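Local structure of DNA alpha-glucosyltransferase (Enterobacteria phage T4, 1XV5) at residues A[47-51]-A[52-56]; A[127-130]-A[131-135]. The protein is a phage glycosyltransferase of the two-domain GT-B type, crystallised with uridine-5'-diphosphate bound in the cleft between its two Rossmann-like domains. All coordinates share one frame; numbering follows the deposited sequence.

Both interactions are short-range contacts in the N-terminal half of a GT-B fold, and both belong to elements that connect strands of the same seven-stranded parallel sheet. Interaction 1 comes first along the chain, in the loop that joins strand 34-40 to the outermost strand 58-60. Interaction 2 follows on helix 128-134, which leads into strand 137-140 near the other edge. Their centres lie about 27 Å apart and their nearest atoms about 21 Å, so they do not touch. The two illustrate different tasks of connecting segments in one domain: residues 47-56 reach uridine-5'-diphosphate and the C-terminal domain, whereas residues 127-135 pack a helix on the sheet.

Interaction 1 of 2, residues A[47-51]-A[52-56]; sequences RTSSH and DHKSF. With UDP (uridine-5'-diphosphate), chain C.
The loop between strands 34-40 and 58-60 folds over one end of the uridine-5'-diphosphate pocket, and its local contacts turn on His53 and His51. The ring of His53 swings back along the chain and donates from ND1 to His51 O at 3.1 Å. The bond is fairly straight, 155° at the hydrogen, yet ND1 sits above the carbonyl plane. Chi1 of 70° places CG of His53 between its own backbone N and carbonyl carbon, with the ND1 edge of the ring turned toward the carbonyl of His51. Lys54 lays its CG against one face of that ring, toward its rim, then runs on extended until NZ donates to Ser49 OG at 2.8 Å.

A type I beta turn from Arg47 to Ser50, closed by Ser50 N to Arg47 O at 3.0 Å, lies beside the ligand. The loop here borders the nucleotide cleft of a GT-B enzyme. Arg47 stretches out and NH1 donates a hydrogen bond to UDP O4 at 2.7 Å, the oxygen lying in the guanidinium plane; NH2 makes a salt bridge to Glu236 and NH1 also hydrogen-bonds to Gly234 O, both in the other domain. Ser50 brings CB to 3.5 Å from UDP O2, while its OG is hydrogen-bonded to Tyr276 O. Beside the ribose, the His51 ring places CE1 3.4 Å from UDP O4', which lies in the ring plane, and NE2 makes a weak hydrogen bond to UDP O3'.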
ATOM      1  N   ARG A  47      -9.359 -10.121   3.821  1.00 24.06           N
ATOM      2  CA  ARG A  47      -9.080  -8.992   4.706  1.00 22.86           C
ATOM      3  C   ARG A  47     -10.102  -7.862   4.656  1.00 21.67           C
ATOM      4  O   ARG A  47      -9.764  -6.709   4.910  1.00 19.83           O
ATOM      5  CB  ARG A  47      -7.694  -8.426   4.391  1.00 22.93           C
ATOM      6  CG  ARG A  47      -6.612  -9.487   4.234  1.00 22.73           C
ATOM      7  CD  ARG A  47      -5.254  -8.861   3.922  1.00 23.19           C
ATOM      8  NE  ARG A  47      -4.384  -9.796   3.208  1.00 23.29           N
ATOM      9  CZ  ARG A  47      -3.292 -10.359   3.717  1.00 24.30           C
ATOM     10  NH1 ARG A  47      -2.909 -10.091   4.958  1.00 23.12           N
ATOM     11  NH2 ARG A  47      -2.584 -11.203   2.980  1.00 24.23           N
ATOM     12  N   THR A  48     -11.352  -8.180   4.348  1.00 22.96           N
ATOM     13  CA  THR A  48     -12.358  -7.132   4.274  1.00 23.65           C
ATOM     14  C   THR A  48     -12.516  -6.373   5.593  1.00 22.09           C
ATOM     15  O   THR A  48     -12.993  -5.245   5.604  1.00 22.15           O
ATOM     16  CB  THR A  48     -13.727  -7.691   3.858  1.00 26.91           C
ATOM     17  OG1 THR A  48     -14.607  -6.602   3.549  1.00 29.98           O
ATOM     18  CG2 THR A  48     -14.328  -8.516   4.979  1.00 28.24           C
ATOM     19  N   SER A  49     -12.101  -6.983   6.700  1.00 21.40           N
ATOM     20  CA  SER A  49     -12.221  -6.342   8.008  1.00 21.65           C
ATOM     21  C   SER A  49     -10.932  -5.706   8.523  1.00 20.71           C
ATOM     22  O   SER A  49     -10.900  -5.179   9.632  1.00 19.94           O
ATOM     23  CB  SER A  49     -12.725  -7.353   9.044  1.00 23.29           C
ATOM     24  OG  SER A  49     -14.060  -7.739   8.766  1.00 28.74           O
ATOM     25  N   SER A  50      -9.875  -5.742   7.720  1.00 19.51           N
ATOM     26  CA  SER A  50      -8.604  -5.171   8.149  1.00 19.97           C
ATOM     27  C   SER A  50      -8.683  -3.671   8.416  1.00 19.72           C
ATOM     28  O   SER A  50      -8.041  -3.165   9.338  1.00 18.91           O
ATOM     29  CB  SER A  50      -7.522  -5.463   7.110  1.00 20.79           C
ATOM     30  OG  SER A  50      -7.217  -6.847   7.091  1.00 26.48           O
ATOM     31  N   HIS A  51      -9.469  -2.961   7.614  1.00 19.64           N
ATOM     32  CA  HIS A  51      -9.616  -1.520   7.789  1.00 19.48           C
ATOM     33  C   HIS A  51     -11.051  -1.171   8.155  1.00 21.41           C
ATOM     34  O   HIS A  51     -11.983  -1.872   7.771  1.00 21.45           O
ATOM     35  CB  HIS A  51      -9.220  -0.772   6.512  1.00 18.95           C
ATOM     36  CG  HIS A  51      -7.808  -1.020   6.077  1.00 18.45           C
ATOM     37  ND1 HIS A  51      -7.455  -2.058   5.243  1.00 19.94           N
ATOM     38  CD2 HIS A  51      -6.658  -0.371   6.378  1.00 16.97           C
ATOM     39  CE1 HIS A  51      -6.147  -2.037   5.047  1.00 18.95           C
ATOM     40  NE2 HIS A  51      -5.641  -1.023   5.726  1.00 19.41           N
ATOM     41  N   ASP A  52     -11.225  -0.083   8.895  1.00 23.03           N
ATOM     42  CA  ASP A  52     -12.557   0.342   9.304  1.00 26.53           C
ATOM     43  C   ASP A  52     -13.272   1.042   8.156  1.00 25.96           C
ATOM     44  O   ASP A  52     -12.795   2.057   7.644  1.00 27.17           O
ATOM     45  CB  ASP A  52     -12.469   1.287  10.498  1.00 30.47           C
ATOM     46  CG  ASP A  52     -13.831   1.700  11.004  1.00 34.78           C
ATOM     47  OD1 ASP A  52     -14.577   0.816  11.478  1.00 38.06           O
ATOM     48  OD2 ASP A  52     -14.158   2.903  10.919  1.00 38.64           O
ATOM     49  N   HIS A  53     -14.421   0.508   7.754  1.00 24.44           N
ATOM     50  CA  HIS A  53     -15.166   1.101   6.650  1.00 23.96           C
ATOM     51  C   HIS A  53     -16.648   0.740   6.684  1.00 24.16           C
ATOM     52  O   HIS A  53     -17.482   1.443   6.110  1.00 23.01           O
ATOM     53  CB  HIS A  53     -14.608   0.600   5.322  1.00 22.96           C
ATOM     54  CG  HIS A  53     -14.906  -0.844   5.064  1.00 23.54           C
ATOM     55  ND1 HIS A  53     -14.114  -1.867   5.540  1.00 25.57           N
ATOM     56  CD2 HIS A  53     -15.948  -1.437   4.434  1.00 21.97           C
ATOM     57  CE1 HIS A  53     -14.655  -3.027   5.213  1.00 22.93           C
ATOM     58  NE2 HIS A  53     -15.769  -2.795   4.542  1.00 24.27           N
ATOM     59  N   LYS A  54     -16.962  -0.371   7.337  1.00 24.19           N
ATOM     60  CA  LYS A  54     -18.329  -0.874   7.400  1.00 26.58           C
ATOM     61  C   LYS A  54     -19.439   0.123   7.717  1.00 26.55           C
ATOM     62  O   LYS A  54     -20.568  -0.048   7.256  1.00 27.43           O
ATOM     63  CB  LYS A  54     -18.395  -2.046   8.379  1.00 28.13           C
ATOM     64  CG  LYS A  54     -17.585  -3.259   7.935  1.00 30.88           C
ATOM     65  CD  LYS A  54     -17.516  -4.309   9.030  1.00 33.00           C
ATOM     66  CE  LYS A  54     -16.595  -5.458   8.642  1.00 34.14           C
ATOM     67  NZ  LYS A  54     -16.337  -6.372   9.795  1.00 34.09           N
ATOM     68  N   SER A  55     -19.133   1.167   8.479  1.00 26.00           N
ATOM     69  CA  SER A  55     -20.151   2.146   8.848  1.00 27.46           C
ATOM     70  C   SER A  55     -20.516   3.143   7.748  1.00 27.16           C
ATOM     71  O   SER A  55     -21.459   3.918   7.907  1.00 28.26           O
ATOM     72  CB  SER A  55     -19.711   2.919  10.095  1.00 29.05           C
ATOM     73  OG  SER A  55     -18.633   3.789   9.803  1.00 31.96           O
ATOM     74  N   PHE A  56     -19.782   3.132   6.640  1.00 25.76           N
ATOM     75  CA  PHE A  56     -20.075   4.067   5.558  1.00 24.80           C
ATOM     76  C   PHE A  56     -19.906   3.506   4.147  1.00 23.86           C
ATOM     77  O   PHE A  56     -20.474   4.045   3.197  1.00 23.06           O
ATOM     78  CB  PHE A  56     -19.212   5.327   5.700  1.00 25.13           C
ATOM     79  CG  PHE A  56     -17.736   5.046   5.787  1.00 23.00           C
ATOM     80  CD1 PHE A  56     -17.111   4.917   7.025  1.00 22.80           C
ATOM     81  CD2 PHE A  56     -16.976   4.881   4.633  1.00 22.29           C
ATOM     82  CE1 PHE A  56     -15.749   4.627   7.113  1.00 22.49           C
ATOM     83  CE2 PHE A  56     -15.614   4.590   4.711  1.00 23.02           C
ATOM     84  CZ  PHE A  56     -15.000   4.462   5.953  1.00 21.00           C
TER
HETATM   85  N1  UDP C1402      -2.845  -4.472   5.918  1.00 14.65           N
HETATM   86  C2  UDP C1402      -3.721  -4.804   6.931  1.00 15.39           C
HETATM   87  N3  UDP C1402      -3.782  -6.143   7.226  1.00 15.20           N
HETATM   88  C4  UDP C1402      -3.061  -7.158   6.626  1.00 15.59           C
HETATM   89  C5  UDP C1402      -2.167  -6.729   5.594  1.00 15.10           C
HETATM   90  C6  UDP C1402      -2.094  -5.431   5.282  1.00 15.14           C
HETATM   91  O2  UDP C1402      -4.386  -3.974   7.528  1.00 17.04           O
HETATM   92  O4  UDP C1402      -3.223  -8.319   7.001  1.00 15.42           O
HETATM   93  C1' UDP C1402      -2.751  -3.058   5.540  1.00 15.00           C
HETATM   94  C2' UDP C1402      -1.364  -2.444   5.694  1.00 14.74           C
HETATM   95  O2' UDP C1402      -1.115  -2.078   7.035  1.00 16.48           O
HETATM   96  C3' UDP C1402      -1.484  -1.268   4.735  1.00 15.37           C
HETATM   97  C4' UDP C1402      -2.246  -1.897   3.570  1.00 15.24           C
HETATM   98  O4' UDP C1402      -3.046  -2.954   4.164  1.00 15.06           O
HETATM   99  O3' UDP C1402      -2.276  -0.245   5.339  1.00 14.08           O
HETATM  100  C5' UDP C1402      -1.374  -2.482   2.475  1.00 11.90           C
HETATM  101  O5' UDP C1402      -0.881  -1.438   1.643  1.00 14.32           O
HETATM  102  PA  UDP C1402       0.635  -1.365   1.153  1.00 13.76           P
HETATM  103  O1A UDP C1402       0.722  -0.147   0.322  1.00 13.92           O
HETATM  104  O2A UDP C1402       1.527  -1.505   2.334  1.00 15.24           O
HETATM  105  O3A UDP C1402       0.862  -2.692   0.222  1.00 14.14           O
HETATM  106  PB  UDP C1402      -0.148  -3.520  -0.767  1.00 15.09           P
HETATM  107  O1B UDP C1402       0.674  -4.004  -1.906  1.00 14.27           O
HETATM  108  O2B UDP C1402      -0.888  -4.501   0.058  1.00 17.29           O
HETATM  109  O3B UDP C1402      -1.165  -2.425  -1.304  1.00 16.48           O

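Interaction 2 of 2, residues A[127-130]-A[131-135]; sequences GLEE and TVRRA
Gly127 occupies the N-cap position of helix 128-134, and its carbonyl begins the series of i to i+4 bonds with Thr131 N, which continues from Leu128 O to Val132 N and from Glu129 O to Arg133 N. This short helix lies against strand 109-114 in the N-terminal Rossmann-like domain, flanked by helices 91-103 and 146-155.

Thr131 contributes a second bond at the helix start. With OG1 beside its own backbone N (chi1 -57°), the hydroxyl donates to Gly127 O at 2.6 Å, while Thr131 N reaches the same oxygen at 3.1 Å from the opposite face of the carbonyl plane. One acceptor thus takes two donors from a single residue, and the buried hydroxyl is also hydrogen-bonded to Tyr97 OH. One turn apart, Leu128 CD1 and Val132 CG2 approach to 4.3 Å, and both side chains rest on Trp155 of helix 146-155.

The more exposed side carries an i to i+4 salt bridge. Glu129 and Arg133 run side by side, pointing the same way, with Glu129 CG 3.4 Å from Arg133 NE. Arg133 grips side-on, but NE and NH2 both converge on OE1, not one on each oxygen; the carboxylate and guanidinium planes are turned 47° apart. Trp155 O is a second acceptor for NH2. NE meets Glu129 OE1 at 3.1 Å, somewhat out of the carboxylate plane, and NH2 reaches the anti lone pair of Glu129 OE1 at 2.7 Å.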
ATOM      1  N   GLY A 127     -11.456  -5.187 -18.164  1.00 24.88           N
ATOM      2  CA  GLY A 127     -12.016  -3.876 -18.435  1.00 24.85           C
ATOM      3  C   GLY A 127     -11.122  -2.699 -18.086  1.00 24.60           C
ATOM      4  O   GLY A 127     -11.595  -1.567 -18.005  1.00 24.41           O
ATOM      5  N   LEU A 128      -9.834  -2.948 -17.879  1.00 24.31           N
ATOM      6  CA  LEU A 128      -8.918  -1.860 -17.548  1.00 24.43           C
ATOM      7  C   LEU A 128      -8.742  -0.926 -18.744  1.00 25.48           C
ATOM      8  O   LEU A 128      -8.664   0.293 -18.585  1.00 25.35           O
ATOM      9  CB  LEU A 128      -7.554  -2.410 -17.124  1.00 22.40           C
ATOM     10  CG  LEU A 128      -6.538  -1.348 -16.687  1.00 22.55           C
ATOM     11  CD1 LEU A 128      -7.126  -0.506 -15.560  1.00 20.62           C
ATOM     12  CD2 LEU A 128      -5.254  -2.023 -16.235  1.00 22.43           C
ATOM     13  N   GLU A 129      -8.682  -1.501 -19.943  1.00 25.50           N
ATOM     14  CA  GLU A 129      -8.519  -0.703 -21.153  1.00 25.71           C
ATOM     15  C   GLU A 129      -9.688   0.256 -21.326  1.00 24.95           C
ATOM     16  O   GLU A 129      -9.492   1.437 -21.608  1.00 23.40           O
ATOM     17  CB  GLU A 129      -8.407  -1.603 -22.391  1.00 27.86           C
ATOM     18  CG  GLU A 129      -8.226  -0.816 -23.685  1.00 31.52           C
ATOM     19  CD  GLU A 129      -8.083  -1.694 -24.918  1.00 34.34           C
ATOM     20  OE1 GLU A 129      -7.869  -1.134 -26.014  1.00 36.19           O
ATOM     21  OE2 GLU A 129      -8.181  -2.934 -24.798  1.00 37.08           O
ATOM     22  N   GLU A 130     -10.904  -0.256 -21.156  1.00 25.34           N
ATOM     23  CA  GLU A 130     -12.100   0.565 -21.298  1.00 26.37           C
ATOM     24  C   GLU A 130     -12.133   1.648 -20.230  1.00 26.03           C
ATOM     25  O   GLU A 130     -12.612   2.757 -20.463  1.00 25.27           O
ATOM     26  CB  GLU A 130     -13.359  -0.302 -21.198  1.00 28.74           C
ATOM     27  CG  GLU A 130     -13.575  -1.213 -22.398  1.00 30.76           C
ATOM     28  CD  GLU A 130     -12.911  -2.569 -22.254  1.00 33.41           C
ATOM     29  OE1 GLU A 130     -11.861  -2.667 -21.586  1.00 32.09           O
ATOM     30  OE2 GLU A 130     -13.442  -3.542 -22.826  1.00 34.45           O
ATOM     31  N   THR A 131     -11.617   1.315 -19.055  1.00 25.16           N
ATOM     32  CA  THR A 131     -11.578   2.254 -17.947  1.00 23.12           C
ATOM     33  C   THR A 131     -10.618   3.389 -18.285  1.00 23.43           C
ATOM     34  O   THR A 131     -10.923   4.567 -18.074  1.00 23.18           O
ATOM     35  CB  THR A 131     -11.104   1.553 -16.659  1.00 23.73           C
ATOM     36  OG1 THR A 131     -11.974   0.449 -16.373  1.00 22.81           O
ATOM     37  CG2 THR A 131     -11.116   2.524 -15.484  1.00 21.18           C
ATOM     38  N   VAL A 132      -9.457   3.024 -18.815  1.00 23.72           N
ATOM     39  CA  VAL A 132      -8.440   3.997 -19.191  1.00 23.94           C
ATOM     40  C   VAL A 132      -8.929   4.928 -20.300  1.00 24.21           C
ATOM     41  O   VAL A 132      -8.650   6.126 -20.280  1.00 24.08           O
ATOM     42  CB  VAL A 132      -7.146   3.287 -19.659  1.00 24.88           C
ATOM     43  CG1 VAL A 132      -6.168   4.298 -20.243  1.00 23.67           C
ATOM     44  CG2 VAL A 132      -6.506   2.559 -18.483  1.00 24.96           C
ATOM     45  N   ARG A 133      -9.668   4.381 -21.260  1.00 24.29           N
ATOM     46  CA  ARG A 133     -10.167   5.185 -22.370  1.00 25.54           C
ATOM     47  C   ARG A 133     -11.225   6.208 -21.958  1.00 24.72           C
ATOM     48  O   ARG A 133     -11.379   7.243 -22.607  1.00 25.65           O
ATOM     49  CB  ARG A 133     -10.714   4.273 -23.470  1.00 28.03           C
ATOM     50  CG  ARG A 133      -9.640   3.410 -24.120  1.00 31.54           C
ATOM     51  CD  ARG A 133     -10.206   2.510 -25.210  1.00 35.55           C
ATOM     52  NE  ARG A 133      -9.167   1.678 -25.817  1.00 38.18           N
ATOM     53  CZ  ARG A 133      -8.197   2.141 -26.598  1.00 39.20           C
ATOM     54  NH1 ARG A 133      -8.126   3.436 -26.879  1.00 39.24           N
ATOM     55  NH2 ARG A 133      -7.291   1.310 -27.093  1.00 40.73           N
ATOM     56  N   ARG A 134     -11.947   5.925 -20.880  1.00 22.13           N
ATOM     57  CA  ARG A 134     -12.977   6.842 -20.400  1.00 22.24           C
ATOM     58  C   ARG A 134     -12.383   7.889 -19.463  1.00 21.05           C
ATOM     59  O   ARG A 134     -12.920   8.985 -19.315  1.00 22.26           O
ATOM     60  CB  ARG A 134     -14.076   6.072 -19.660  1.00 20.79           C
ATOM     61  CG  ARG A 134     -15.104   6.966 -18.966  1.00 21.83           C
ATOM     62  CD  ARG A 134     -15.866   7.823 -19.966  1.00 23.42           C
ATOM     63  NE  ARG A 134     -16.812   8.737 -19.324  1.00 23.19           N
ATOM     64  CZ  ARG A 134     -16.475   9.864 -18.704  1.00 24.66           C
ATOM     65  NH1 ARG A 134     -17.413  10.624 -18.153  1.00 24.18           N
ATOM     66  NH2 ARG A 134     -15.204  10.239 -18.638  1.00 24.72           N
ATOM     67  N   ALA A 135     -11.266   7.540 -18.838  1.00 20.97           N
ATOM     68  CA  ALA A 135     -10.606   8.427 -17.891  1.00 20.48           C
ATOM     69  C   ALA A 135     -10.225   9.794 -18.446  1.00 20.64           C
ATOM     70  O   ALA A 135      -9.740   9.915 -19.569  1.00 20.67           O
ATOM     71  CB  ALA A 135      -9.366   7.743 -17.326  1.00 20.51           C
TER